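Local coordinates for protein nicotinamide-nucleotide adenylyltransferase NadR family / Ribosylnicotinamide kinase (Lactococcus lactis subsp. cremoris, PDB 6GYE) that probably phosphorylates nicotinamide riboside through its kinase domain and adenylylates nicotinamide mononucleotide to NAD+ through its nucleotidyltransferase domain, at residues 21-24 / 29-32; 134-137 / 142-145; 198-203 / 255-260; 214-219 / 229-234. All coordinates share one frame; numbering follows the deposited sequence.

Contact 1: residues 21-24 / 29-32; sequences GTFA and GHQQ. With SO4 (sulfate ion), chain E.
Phe-23 and His-30 meet as a tilted edge-to-face aromatic pair, with ring centroids 4.8 Å apart and planes at 58°. The phenyl edge approaches one face of the imidazole: Phe-23 CD1 stands 3.8 Å above the His-30 ring plane, over its centre, and Phe-23 CE1 comes to 3.7 Å from His-30 CD2. The histidine meets the sulfate at its edge. His-30 NE2 donates to sulfate O1 at 2.7 Å, almost straight at 176°, and the sulfur lies in the imidazole plane.

The loop grips the same anion from another direction. Thr-22 N and Thr-22 OG1 both bond to sulfate O3, the hydroxyl at 2.7 Å; the chi1 of Thr-22, 48°, sets OG1 between the backbone N and the carbonyl carbon, on the sulfate side. Phe-23 N adds a longer, more bent bond of 3.3 Å to sulfate O2.

Further out, His-30 ND1 is bonded to His-27 N, so both imidazole nitrogens are engaged and the rotation of the ring is fixed. Arg-150 NH1 supplies another bond to the sulfate, while Leu-70 and Val-48 pack against Phe-23.

The sulfate probably comes from the crystallisation liquor. A strand end, a loop and a helix start meeting round an anion, with the sequence His-Thr-Gly-His running up to His-30, fit the HxGH-type motif of nucleotidyltransferases, where the corresponding groups handle nucleotide phosphates; that role is inferred here from the motif.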
loop_
_atom_site.group_PDB
_atom_site.type_symbol
_atom_site.label_atom_id
_atom_site.label_comp_id
_atom_site.label_asym_id
_atom_site.label_seq_id
_atom_site.Cartn_x
_atom_site.Cartn_y
_atom_site.Cartn_z
ATOM N N GLY A 21 16.458 -8.480 9.039
ATOM C CA GLY A 21 16.176 -7.378 8.132
ATOM C C GLY A 21 15.225 -6.402 8.787
ATOM O O GLY A 21 14.584 -6.715 9.793
ATOM N N THR A 22 15.150 -5.203 8.195
ATOM C CA THR A 22 14.062 -4.274 8.513
ATOM C C THR A 22 12.840 -4.488 7.605
ATOM O O THR A 22 11.698 -4.312 8.050
ATOM C CB THR A 22 14.536 -2.820 8.434
ATOM O OG1 THR A 22 15.244 -2.614 7.217
ATOM C CG2 THR A 22 15.468 -2.486 9.587
ATOM N N PHE A 23 13.056 -4.841 6.336
ATOM C CA PHE A 23 11.993 -5.245 5.403
ATOM C C PHE A 23 10.972 -4.135 5.147
ATOM O O PHE A 23 9.762 -4.306 5.337
ATOM C CB PHE A 23 11.283 -6.501 5.910
ATOM C CG PHE A 23 12.192 -7.653 6.148
ATOM C CD1 PHE A 23 12.769 -8.318 5.087
ATOM C CD2 PHE A 23 12.471 -8.076 7.442
ATOM C CE1 PHE A 23 13.613 -9.396 5.304
ATOM C CE2 PHE A 23 13.287 -9.162 7.666
ATOM C CZ PHE A 23 13.863 -9.825 6.593
ATOM N N ALA A 24 11.480 -2.997 4.683
ATOM C CA ALA A 24 10.683 -1.809 4.379
ATOM C C ALA A 24 11.003 -1.326 2.967
ATOM O O ALA A 24 11.544 -0.229 2.785
ATOM C CB ALA A 24 10.951 -0.706 5.405
ATOM N N GLY A 29 15.385 -9.621 -3.576
ATOM C CA GLY A 29 16.734 -9.831 -3.063
ATOM C C GLY A 29 16.732 -10.546 -1.721
ATOM O O GLY A 29 17.450 -11.531 -1.531
ATOM N N HIS A 30 15.911 -10.062 -0.772
ATOM C CA HIS A 30 15.689 -10.791 0.476
ATOM C C HIS A 30 15.261 -12.221 0.193
ATOM O O HIS A 30 15.786 -13.180 0.785
ATOM C CB HIS A 30 14.606 -10.113 1.321
ATOM C CG HIS A 30 14.962 -8.742 1.811
ATOM N ND1 HIS A 30 14.228 -7.623 1.477
ATOM C CD2 HIS A 30 15.927 -8.320 2.662
ATOM C CE1 HIS A 30 14.753 -6.564 2.069
ATOM N NE2 HIS A 30 15.782 -6.961 2.797
ATOM N N GLN A 31 14.269 -12.372 -0.688
ATOM C CA GLN A 31 13.608 -13.661 -0.826
ATOM C C GLN A 31 14.557 -14.705 -1.385
ATOM O O GLN A 31 14.523 -15.864 -0.961
ATOM C CB GLN A 31 12.354 -13.504 -1.682
ATOM C CG GLN A 31 11.315 -12.686 -0.948
ATOM C CD GLN A 31 10.237 -12.081 -1.840
ATOM O OE1 GLN A 31 9.494 -11.205 -1.403
ATOM N NE2 GLN A 31 10.158 -12.530 -3.092
ATOM N N GLN A 32 15.410 -14.315 -2.334
ATOM C CA GLN A 32 16.386 -15.257 -2.868
ATOM C C GLN A 32 17.361 -15.701 -1.790
ATOM O O GLN A 32 17.741 -16.875 -1.743
ATOM C CB GLN A 32 17.114 -14.642 -4.066
ATOM C CG GLN A 32 16.222 -14.660 -5.303
ATOM C CD GLN A 32 16.310 -13.389 -6.133
ATOM O OE1 GLN A 32 17.360 -12.761 -6.221
ATOM N NE2 GLN A 32 15.179 -12.974 -6.701
HETATM S S SO4 E . 16.845 -4.177 4.965
HETATM O O1 SO4 E . 17.392 -5.303 4.216
HETATM O O2 SO4 E . 15.534 -3.781 4.435
HETATM O O3 SO4 E . 16.752 -4.636 6.346
HETATM O O4 SO4 E . 17.709 -3.002 4.878
#

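Contact 2: residues 134-137 / 142-145; sequences KRFP and QYAV
Tyr-143 sets its CB squarely over the ring of Phe-136, and this CH-pi contact is the central feature of the pair. The carbon lies 3.4 Å from the Phe-136 ring centroid and 2° off the ring normal, which places it almost exactly over the ring centre.

Ring against ring, the match is much looser. The planes of Phe-136 and Tyr-143 are within 26° of parallel, but a centroid separation of 5.3 Å shows that the rings have slid apart and barely overlap. The side chains run past each other in opposite directions, which goes with the tyrosine CB, and not its ring, lying over the phenyl face.

Apolar contacts complete the patch. Val-145 CG2 meets the Phe-136 ring at its edge, in plane, 3.6 Å from Phe-136 CZ; with CG1 anti to the backbone N (chi1 167°), the other methyl is the one that reaches the ring. Pro-137 CD rests 3.7 Å from Tyr-143 CE2, the two side chains crossing at about a right angle.

The polar end of Tyr-143 is held within the intervening loop, where OH bonds to Asp-139 OD2 and Asn-141 ND2.

Strand 142-147 is an outermost strand of the five-stranded parallel sheet, joined by backbone bonds to strand 118-123. Phe-121 of that strand and Phe-105 of helix 95-110 touch both Phe-136 and Tyr-143, while Val-145 also packs on helix 126-133.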
loop_
_atom_site.group_PDB
_atom_site.type_symbol
_atom_site.label_atom_id
_atom_site.label_comp_id
_atom_site.label_asym_id
_atom_site.label_seq_id
_atom_site.Cartn_x
_atom_site.Cartn_y
_atom_site.Cartn_z
ATOM N N LYS A 134 30.821 -12.146 20.900
ATOM C CA LYS A 134 31.190 -12.056 22.313
ATOM C C LYS A 134 30.076 -12.481 23.270
ATOM O O LYS A 134 30.347 -12.662 24.459
ATOM C CB LYS A 134 31.634 -10.633 22.658
ATOM C CG LYS A 134 32.827 -10.128 21.869
ATOM C CD LYS A 134 33.244 -8.730 22.326
ATOM C CE LYS A 134 32.070 -7.763 22.246
ATOM N NZ LYS A 134 32.409 -6.402 22.742
ATOM N N ARG A 135 28.840 -12.643 22.802
ATOM C CA ARG A 135 27.695 -12.781 23.698
ATOM C C ARG A 135 26.910 -14.068 23.466
ATOM O O ARG A 135 25.725 -14.128 23.803
ATOM C CB ARG A 135 26.771 -11.567 23.575
ATOM C CG ARG A 135 27.376 -10.274 24.121
ATOM C CD ARG A 135 26.534 -9.076 23.707
ATOM N NE ARG A 135 26.992 -7.826 24.310
ATOM C CZ ARG A 135 28.003 -7.099 23.842
ATOM N NH1 ARG A 135 28.684 -7.500 22.778
ATOM N NH2 ARG A 135 28.336 -5.966 24.437
ATOM N N PHE A 136 27.539 -15.099 22.913
ATOM C CA PHE A 136 26.883 -16.396 22.821
ATOM C C PHE A 136 26.610 -16.934 24.224
ATOM O O PHE A 136 27.545 -17.054 25.028
ATOM C CB PHE A 136 27.754 -17.384 22.048
ATOM C CG PHE A 136 27.930 -17.043 20.599
ATOM C CD1 PHE A 136 26.992 -16.272 19.935
ATOM C CD2 PHE A 136 29.019 -17.519 19.895
ATOM C CE1 PHE A 136 27.146 -15.970 18.604
ATOM C CE2 PHE A 136 29.179 -17.224 18.565
ATOM C CZ PHE A 136 28.240 -16.450 17.915
ATOM N N PRO A 137 25.370 -17.282 24.550
ATOM C CA PRO A 137 25.070 -17.808 25.883
ATOM C C PRO A 137 25.379 -19.293 25.998
ATOM O O PRO A 137 25.479 -20.023 25.008
ATOM C CB PRO A 137 23.569 -17.549 26.043
ATOM C CG PRO A 137 23.029 -17.348 24.650
ATOM C CD PRO A 137 24.186 -17.308 23.675
ATOM N N GLN A 142 25.108 -24.601 19.848
ATOM C CA GLN A 142 26.312 -24.232 19.123
ATOM C C GLN A 142 25.981 -23.060 18.203
ATOM O O GLN A 142 25.028 -23.126 17.419
ATOM C CB GLN A 142 26.837 -25.418 18.313
ATOM C CG GLN A 142 28.224 -25.207 17.710
ATOM C CD GLN A 142 28.573 -26.242 16.644
ATOM O OE1 GLN A 142 27.736 -26.605 15.809
ATOM N NE2 GLN A 142 29.801 -26.749 16.694
ATOM N N TYR A 143 26.744 -21.980 18.330
ATOM C CA TYR A 143 26.504 -20.742 17.608
ATOM C C TYR A 143 27.650 -20.398 16.681
ATOM O O TYR A 143 28.821 -20.574 17.026
ATOM C CB TYR A 143 26.294 -19.577 18.561
ATOM C CG TYR A 143 25.007 -19.679 19.315
ATOM C CD1 TYR A 143 23.799 -19.388 18.681
ATOM C CD2 TYR A 143 24.984 -20.070 20.651
ATOM C CE1 TYR A 143 22.599 -19.476 19.354
ATOM C CE2 TYR A 143 23.781 -20.159 21.343
ATOM C CZ TYR A 143 22.590 -19.862 20.679
ATOM O OH TYR A 143 21.382 -19.946 21.326
ATOM N N ALA A 144 27.292 -19.886 15.510
ATOM C CA ALA A 144 28.250 -19.353 14.564
ATOM C C ALA A 144 27.633 -18.110 13.943
ATOM O O ALA A 144 26.415 -18.018 13.772
ATOM C CB ALA A 144 28.629 -20.380 13.481
ATOM N N VAL A 145 28.485 -17.153 13.610
ATOM C CA VAL A 145 28.081 -15.932 12.935
ATOM C C VAL A 145 28.746 -15.959 11.575
ATOM O O VAL A 145 29.943 -16.242 11.474
ATOM C CB VAL A 145 28.472 -14.675 13.732
ATOM C CG1 VAL A 145 28.326 -13.441 12.875
ATOM C CG2 VAL A 145 27.603 -14.552 14.955
#

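Contact 3: residues 198-203 / 255-260; sequences RRLARS and IVFLDT. With NNR (Nicotinamide riboside), chain I.
Phe-257 presents one ring face to the helix backbone at Leu-200 and Ala-201, midway along a strand whose neighbouring residues turn to other parts of the domain. Ile-255, at the start, packs on Thr-370 of helix 358-370. Val-256 points away from helix 193-203 and meets Val-247 of helix 229-247.

At Phe-257 the two segments touch. Ala-201 N stands 3.9 Å above the ring plane, offset toward the rim, and Ala-201 CA is 3.6 Å from Phe-257 CD1. The opposite margin of the ring is met by Leu-200, whose CB lies 3.7 Å from Phe-257 CE2, the two side chains crossing at about a right angle.

Helix 193-203 begins within what is consistent with a Walker A (P-loop) motif, and strand 255-259 borders strand 181-187, which leads into that loop. Leu-258 faces the other side of the sheet: its CD1 approaches nicotinamide riboside N7 at 3.3 Å, at the carboxamide. Asp-259 returns to the helix side, where OD1 forms a salt bridge with Lys-193 NZ and OD2 bonds to Thr-194 OG1, both in that motif. Thr-260 O accepts from Asn-243 ND2, and Asn-243 also lines the riboside pocket.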
loop_
_atom_site.group_PDB
_atom_site.type_symbol
_atom_site.label_atom_id
_atom_site.label_comp_id
_atom_site.label_asym_id
_atom_site.label_seq_id
_atom_site.Cartn_x
_atom_site.Cartn_y
_atom_site.Cartn_z
ATOM N N ARG A 198 -10.962 4.662 -18.737
ATOM C CA ARG A 198 -10.522 3.483 -19.474
ATOM C C ARG A 198 -9.410 3.818 -20.452
ATOM O O ARG A 198 -8.451 3.047 -20.586
ATOM C CB ARG A 198 -11.699 2.850 -20.210
ATOM C CG ARG A 198 -12.801 2.393 -19.274
ATOM C CD ARG A 198 -13.977 1.805 -20.035
ATOM N NE ARG A 198 -14.918 1.168 -19.122
ATOM C CZ ARG A 198 -16.106 0.702 -19.479
ATOM N NH1 ARG A 198 -16.511 0.805 -20.737
ATOM N NH2 ARG A 198 -16.885 0.139 -18.574
ATOM N N ARG A 199 -9.506 4.966 -21.135
ATOM C CA ARG A 199 -8.444 5.344 -22.061
ATOM C C ARG A 199 -7.156 5.667 -21.308
ATOM O O ARG A 199 -6.069 5.234 -21.717
ATOM C CB ARG A 199 -8.890 6.509 -22.936
ATOM C CG ARG A 199 -10.105 6.130 -23.747
ATOM C CD ARG A 199 -9.976 6.372 -25.204
ATOM N NE ARG A 199 -10.563 7.625 -25.652
ATOM C CZ ARG A 199 -11.524 7.708 -26.568
ATOM N NH1 ARG A 199 -12.011 6.603 -27.129
ATOM N NH2 ARG A 199 -11.976 8.896 -26.936
ATOM N N LEU A 200 -7.247 6.399 -20.190
ATOM C CA LEU A 200 -6.030 6.683 -19.425
ATOM C C LEU A 200 -5.368 5.390 -18.957
ATOM O O LEU A 200 -4.175 5.179 -19.186
ATOM C CB LEU A 200 -6.331 7.597 -18.236
ATOM C CG LEU A 200 -6.749 9.042 -18.532
ATOM C CD1 LEU A 200 -7.199 9.723 -17.252
ATOM C CD2 LEU A 200 -5.621 9.836 -19.196
ATOM N N ALA A 201 -6.143 4.497 -18.322
ATOM C CA ALA A 201 -5.599 3.237 -17.805
ATOM C C ALA A 201 -5.053 2.362 -18.927
ATOM O O ALA A 201 -3.931 1.842 -18.843
ATOM C CB ALA A 201 -6.673 2.467 -17.022
ATOM N N ARG A 202 -5.836 2.182 -19.989
ATOM C CA ARG A 202 -5.367 1.307 -21.054
ATOM C C ARG A 202 -4.123 1.880 -21.725
ATOM O O ARG A 202 -3.301 1.120 -22.245
ATOM C CB ARG A 202 -6.498 1.031 -22.052
ATOM C CG ARG A 202 -7.510 0.004 -21.496
ATOM C CD ARG A 202 -8.850 0.022 -22.206
ATOM N NE ARG A 202 -9.714 -1.045 -21.712
ATOM C CZ ARG A 202 -11.031 -1.106 -21.883
ATOM N NH1 ARG A 202 -11.690 -0.150 -22.539
ATOM N NH2 ARG A 202 -11.690 -2.141 -21.394
ATOM N N SER A 203 -3.930 3.203 -21.672
ATOM C CA SER A 203 -2.741 3.790 -22.297
ATOM C C SER A 203 -1.459 3.246 -21.685
ATOM O O SER A 203 -0.427 3.195 -22.360
ATOM C CB SER A 203 -2.756 5.312 -22.161
ATOM O OG SER A 203 -3.875 5.874 -22.825
ATOM N N ILE A 255 0.476 1.728 -10.938
ATOM C CA ILE A 255 -0.437 2.859 -11.069
ATOM C C ILE A 255 -1.842 2.308 -11.288
ATOM O O ILE A 255 -2.032 1.447 -12.152
ATOM C CB ILE A 255 -0.029 3.758 -12.259
ATOM C CG1 ILE A 255 1.460 4.122 -12.172
ATOM C CG2 ILE A 255 -0.921 5.008 -12.331
ATOM C CD1 ILE A 255 1.962 5.078 -13.257
ATOM N N VAL A 256 -2.838 2.821 -10.545
ATOM C CA VAL A 256 -4.229 2.425 -10.768
ATOM C C VAL A 256 -5.109 3.658 -10.944
ATOM O O VAL A 256 -4.824 4.738 -10.419
ATOM C CB VAL A 256 -4.789 1.523 -9.641
ATOM C CG1 VAL A 256 -3.803 0.411 -9.317
ATOM C CG2 VAL A 256 -5.103 2.332 -8.425
ATOM N N PHE A 257 -6.192 3.487 -11.695
ATOM C CA PHE A 257 -7.133 4.559 -11.991
ATOM C C PHE A 257 -8.480 4.233 -11.364
ATOM O O PHE A 257 -8.974 3.110 -11.499
ATOM C CB PHE A 257 -7.275 4.774 -13.496
ATOM C CG PHE A 257 -6.043 5.345 -14.134
ATOM C CD1 PHE A 257 -4.983 4.516 -14.515
ATOM C CD2 PHE A 257 -5.935 6.709 -14.342
ATOM C CE1 PHE A 257 -3.826 5.041 -15.093
ATOM C CE2 PHE A 257 -4.782 7.253 -14.934
ATOM C CZ PHE A 257 -3.724 6.410 -15.309
ATOM N N LEU A 258 -9.046 5.198 -10.651
ATOM C CA LEU A 258 -10.290 5.000 -9.921
ATOM C C LEU A 258 -11.383 5.887 -10.502
ATOM O O LEU A 258 -11.199 7.101 -10.629
ATOM C CB LEU A 258 -10.096 5.303 -8.432
ATOM C CG LEU A 258 -9.026 4.474 -7.719
ATOM C CD1 LEU A 258 -9.035 4.829 -6.229
ATOM C CD2 LEU A 258 -9.243 2.949 -7.938
ATOM N N ASP A 259 -12.536 5.284 -10.804
ATOM C CA ASP A 259 -13.699 6.008 -11.325
ATOM C C ASP A 259 -14.569 6.419 -10.138
ATOM O O ASP A 259 -15.454 5.672 -9.691
ATOM C CB ASP A 259 -14.471 5.146 -12.321
ATOM C CG ASP A 259 -15.436 5.966 -13.180
ATOM O OD1 ASP A 259 -15.652 7.153 -12.848
ATOM O OD2 ASP A 259 -15.952 5.443 -14.196
ATOM N N THR A 260 -14.302 7.626 -9.622
ATOM C CA THR A 260 -14.979 8.249 -8.476
ATOM C C THR A 260 -14.658 7.558 -7.151
ATOM O O THR A 260 -14.015 6.504 -7.115
ATOM C CB THR A 260 -16.516 8.331 -8.660
ATOM O OG1 THR A 260 -17.128 7.067 -8.404
ATOM C CG2 THR A 260 -16.893 8.790 -10.046
HETATM O O2R NNR I . -7.505 -1.482 -0.116
HETATM C C2R NNR I . -6.676 -0.367 0.240
HETATM C C3R NNR I . -5.910 -0.592 1.537
HETATM O O3R NNR I . -6.188 -1.866 2.132
HETATM C C4R NNR I . -6.340 0.521 2.480
HETATM C C5R NNR I . -5.152 1.369 2.912
HETATM O O5R NNR I . -5.607 2.428 3.762
HETATM O O4R NNR I . -7.292 1.337 1.794
HETATM C C1R NNR I . -7.541 0.864 0.468
HETATM N N1 NNR I . -7.189 1.901 -0.503
HETATM C C2 NNR I . -8.157 2.640 -1.061
HETATM C C6 NNR I . -5.902 2.098 -0.822
HETATM C C5 NNR I . -5.540 3.076 -1.742
HETATM C C4 NNR I . -6.524 3.855 -2.333
HETATM C C3 NNR I . -7.849 3.632 -1.986
HETATM C C7 NNR I . -8.940 4.453 -2.604
HETATM O O7 NNR I . -10.073 4.001 -2.656
HETATM N N7 NNR I . -8.643 5.661 -3.082
#

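Contact 4: residues 214-219 / 229-234; sequences REYEEA and MDDYAR. With SO4 (sulfate ion), chain F.
Tyr-216 carries the contact from helix 212-220 to Asp-231 and Arg-234 on helix 229-247, whereas Arg-214, at the start of 214-219, turns to a bound sulfate, its chain bent at chi3 (-40°). Arg-214 NH2 makes two weak bonds, 3.1 Å to sulfate O2 and 3.4 Å to sulfate O3, the latter oxygen lying at the guanidinium edge, in plane.

Two residues on, Tyr-216 has CG anti to the backbone N (chi1 -176°), which sends the phenol across to the second helix. Its OH donates to Asp-231 OD1 at 2.7 Å. The carboxylate oxygen lies in the ring plane and receives the bond on its anti lone pair, while OD2 is bonded to Lys-228 N, just before helix 229-247; the carboxylate is thus gripped at both oxygens. In the conformer described here, Arg-234 CB sits 3.8 Å from Tyr-216 CE2, obliquely to the ring. Phe-220, one turn further on, meets the Tyr-216 ring from its own helix.

The sulfate, probably from the crystallisation liquor, is also held by the backbone amides of Thr-191, Gly-192 and Lys-193. Backbone amides wrapped round an anion in this way are consistent with a P-loop (Walker A) phosphate site, with an arginine approaching from a helix outside the loop.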
loop_
_atom_site.group_PDB
_atom_site.type_symbol
_atom_site.label_atom_id
_atom_site.label_comp_id
_atom_site.label_asym_id
_atom_site.label_seq_id
_atom_site.Cartn_x
_atom_site.Cartn_y
_atom_site.Cartn_z
ATOM N N ARG A 214 -23.323 3.160 -10.920
ATOM C CA ARG A 214 -23.958 2.641 -12.121
ATOM C C ARG A 214 -24.276 1.158 -11.980
ATOM O O ARG A 214 -25.370 0.719 -12.337
ATOM C CB ARG A 214 -23.074 2.894 -13.336
ATOM C CG ARG A 214 -23.585 2.285 -14.631
ATOM C CD ARG A 214 -22.772 2.840 -15.762
ATOM N NE ARG A 214 -22.516 4.262 -15.521
ATOM C CZ ARG A 214 -21.586 4.986 -16.137
ATOM N NH1 ARG A 214 -20.790 4.426 -17.041
ATOM N NH2 ARG A 214 -21.453 6.272 -15.838
ATOM N N GLU A 215 -23.325 0.361 -11.486
ATOM C CA GLU A 215 -23.617 -1.056 -11.281
ATOM C C GLU A 215 -24.791 -1.224 -10.326
ATOM O O GLU A 215 -25.727 -1.987 -10.590
ATOM C CB GLU A 215 -22.389 -1.800 -10.738
ATOM C CG GLU A 215 -22.637 -3.311 -10.597
ATOM C CD GLU A 215 -21.873 -3.978 -9.457
ATOM O OE1 GLU A 215 -20.629 -3.867 -9.412
ATOM O OE2 GLU A 215 -22.529 -4.627 -8.609
ATOM N N TYR A 216 -24.755 -0.488 -9.215
ATOM C CA TYR A 216 -25.773 -0.622 -8.184
ATOM C C TYR A 216 -27.167 -0.316 -8.729
ATOM O O TYR A 216 -28.134 -1.034 -8.427
ATOM C CB TYR A 216 -25.397 0.307 -7.027
ATOM C CG TYR A 216 -26.287 0.240 -5.819
ATOM C CD1 TYR A 216 -27.426 1.037 -5.729
ATOM C CD2 TYR A 216 -25.984 -0.608 -4.756
ATOM C CE1 TYR A 216 -28.250 0.988 -4.627
ATOM C CE2 TYR A 216 -26.804 -0.673 -3.641
ATOM C CZ TYR A 216 -27.934 0.133 -3.583
ATOM O OH TYR A 216 -28.748 0.086 -2.487
ATOM N N GLU A 217 -27.296 0.750 -9.520
ATOM C CA GLU A 217 -28.603 1.098 -10.055
ATOM C C GLU A 217 -29.083 0.109 -11.106
ATOM O O GLU A 217 -30.297 -0.067 -11.261
ATOM C CB GLU A 217 -28.587 2.511 -10.618
ATOM C CG GLU A 217 -28.432 3.542 -9.532
ATOM C CD GLU A 217 -28.552 4.948 -10.056
ATOM O OE1 GLU A 217 -28.287 5.155 -11.247
ATOM O OE2 GLU A 217 -28.892 5.847 -9.272
ATOM N N GLU A 218 -28.172 -0.531 -11.844
ATOM C CA GLU A 218 -28.596 -1.567 -12.789
ATOM C C GLU A 218 -29.001 -2.850 -12.066
ATOM O O GLU A 218 -30.050 -3.432 -12.360
ATOM C CB GLU A 218 -27.481 -1.861 -13.790
ATOM C CG GLU A 218 -27.259 -0.780 -14.820
ATOM C CD GLU A 218 -26.005 -1.014 -15.660
ATOM O OE1 GLU A 218 -25.532 -2.173 -15.734
ATOM O OE2 GLU A 218 -25.496 -0.034 -16.248
ATOM N N ALA A 219 -28.179 -3.292 -11.106
ATOM C CA ALA A 219 -28.450 -4.529 -10.384
ATOM C C ALA A 219 -29.734 -4.419 -9.574
ATOM O O ALA A 219 -30.543 -5.352 -9.550
ATOM C CB ALA A 219 -27.266 -4.878 -9.470
ATOM N N MET A 229 -31.183 7.132 1.904
ATOM C CA MET A 229 -29.981 7.160 2.737
ATOM C C MET A 229 -29.210 5.848 2.668
ATOM O O MET A 229 -27.978 5.839 2.561
ATOM C CB MET A 229 -30.364 7.468 4.184
ATOM C CG MET A 229 -29.177 7.530 5.116
ATOM S SD MET A 229 -29.710 7.910 6.796
ATOM C CE MET A 229 -30.709 6.473 7.191
ATOM N N ASP A 230 -29.926 4.729 2.704
ATOM C CA ASP A 230 -29.269 3.435 2.801
ATOM C C ASP A 230 -28.593 3.053 1.494
ATOM O O ASP A 230 -27.560 2.372 1.508
ATOM C CB ASP A 230 -30.285 2.387 3.223
ATOM C CG ASP A 230 -29.659 1.054 3.472
ATOM O OD1 ASP A 230 -28.719 0.980 4.295
ATOM O OD2 ASP A 230 -30.116 0.077 2.851
ATOM N N ASP A 231 -29.149 3.493 0.362
ATOM C CA ASP A 231 -28.470 3.300 -0.909
ATOM C C ASP A 231 -27.124 4.016 -0.919
ATOM O O ASP A 231 -26.112 3.452 -1.357
ATOM C CB ASP A 231 -29.354 3.813 -2.041
ATOM C CG ASP A 231 -30.694 3.108 -2.092
ATOM O OD1 ASP A 231 -30.703 1.862 -2.146
ATOM O OD2 ASP A 231 -31.729 3.806 -2.074
ATOM N N TYR A 232 -27.099 5.269 -0.438
ATOM C CA TYR A 232 -25.851 6.017 -0.401
ATOM C C TYR A 232 -24.824 5.300 0.457
ATOM O O TYR A 232 -23.656 5.187 0.071
ATOM C CB TYR A 232 -26.097 7.448 0.094
ATOM C CG TYR A 232 -26.684 8.339 -0.976
ATOM C CD1 TYR A 232 -25.866 8.956 -1.915
ATOM C CD2 TYR A 232 -28.057 8.550 -1.062
ATOM C CE1 TYR A 232 -26.387 9.766 -2.918
ATOM C CE2 TYR A 232 -28.596 9.359 -2.058
ATOM C CZ TYR A 232 -27.755 9.962 -2.981
ATOM O OH TYR A 232 -28.270 10.762 -3.974
ATOM N N ALA A 233 -25.258 4.762 1.598
ATOM C CA ALA A 233 -24.340 4.018 2.445
ATOM C C ALA A 233 -23.746 2.846 1.684
ATOM O O ALA A 233 -22.527 2.629 1.710
ATOM C CB ALA A 233 -25.052 3.533 3.701
ATOM N N ARG A 234 -24.593 2.084 0.985
ATOM C CA ARG A 234 -24.089 0.948 0.222
ATOM C C ARG A 234 -23.187 1.391 -0.926
ATOM O O ARG A 234 -22.249 0.667 -1.285
ATOM C CB ARG A 234 -25.254 0.096 -0.291
ATOM C CG ARG A 234 -25.705 -0.955 0.724
ATOM C CD ARG A 234 -26.997 -1.625 0.314
ATOM N NE ARG A 234 -27.511 -2.483 1.379
ATOM C CZ ARG A 234 -27.466 -3.810 1.364
ATOM N NH1 ARG A 234 -26.944 -4.444 0.320
ATOM N NH2 ARG A 234 -27.960 -4.500 2.390
HETATM S S SO4 F . -19.832 9.408 -17.347
HETATM O O1 SO4 F . -19.992 9.385 -18.805
HETATM O O2 SO4 F . -21.106 9.200 -16.672
HETATM O O3 SO4 F . -18.963 8.334 -16.884
HETATM O O4 SO4 F . -19.298 10.719 -17.006
#

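How the contacts relate
The contacts fall into two regions. Contacts 1 and 2, with centres 23 Å apart, belong to the five-stranded parallel sheet region: contact 1 lies at the end of strand 15-21, the middle strand of that sheet, and contact 2 at edge strand 142-147. Contacts 3 and 4 both lie in the AAA domain, 22 Å apart between centres, their nearest atoms about 6 Å apart. Along the chain contact 1 precedes contact 2, and contact 4 is nested within the loop closed by contact 3. Contacts 1 and 3 are 31 Å apart between centres, on opposite sides of the chain's centre. A sulfate in each region, and the riboside in the AAA region, are consistent with a bifunctional adenylyltransferase and kinase.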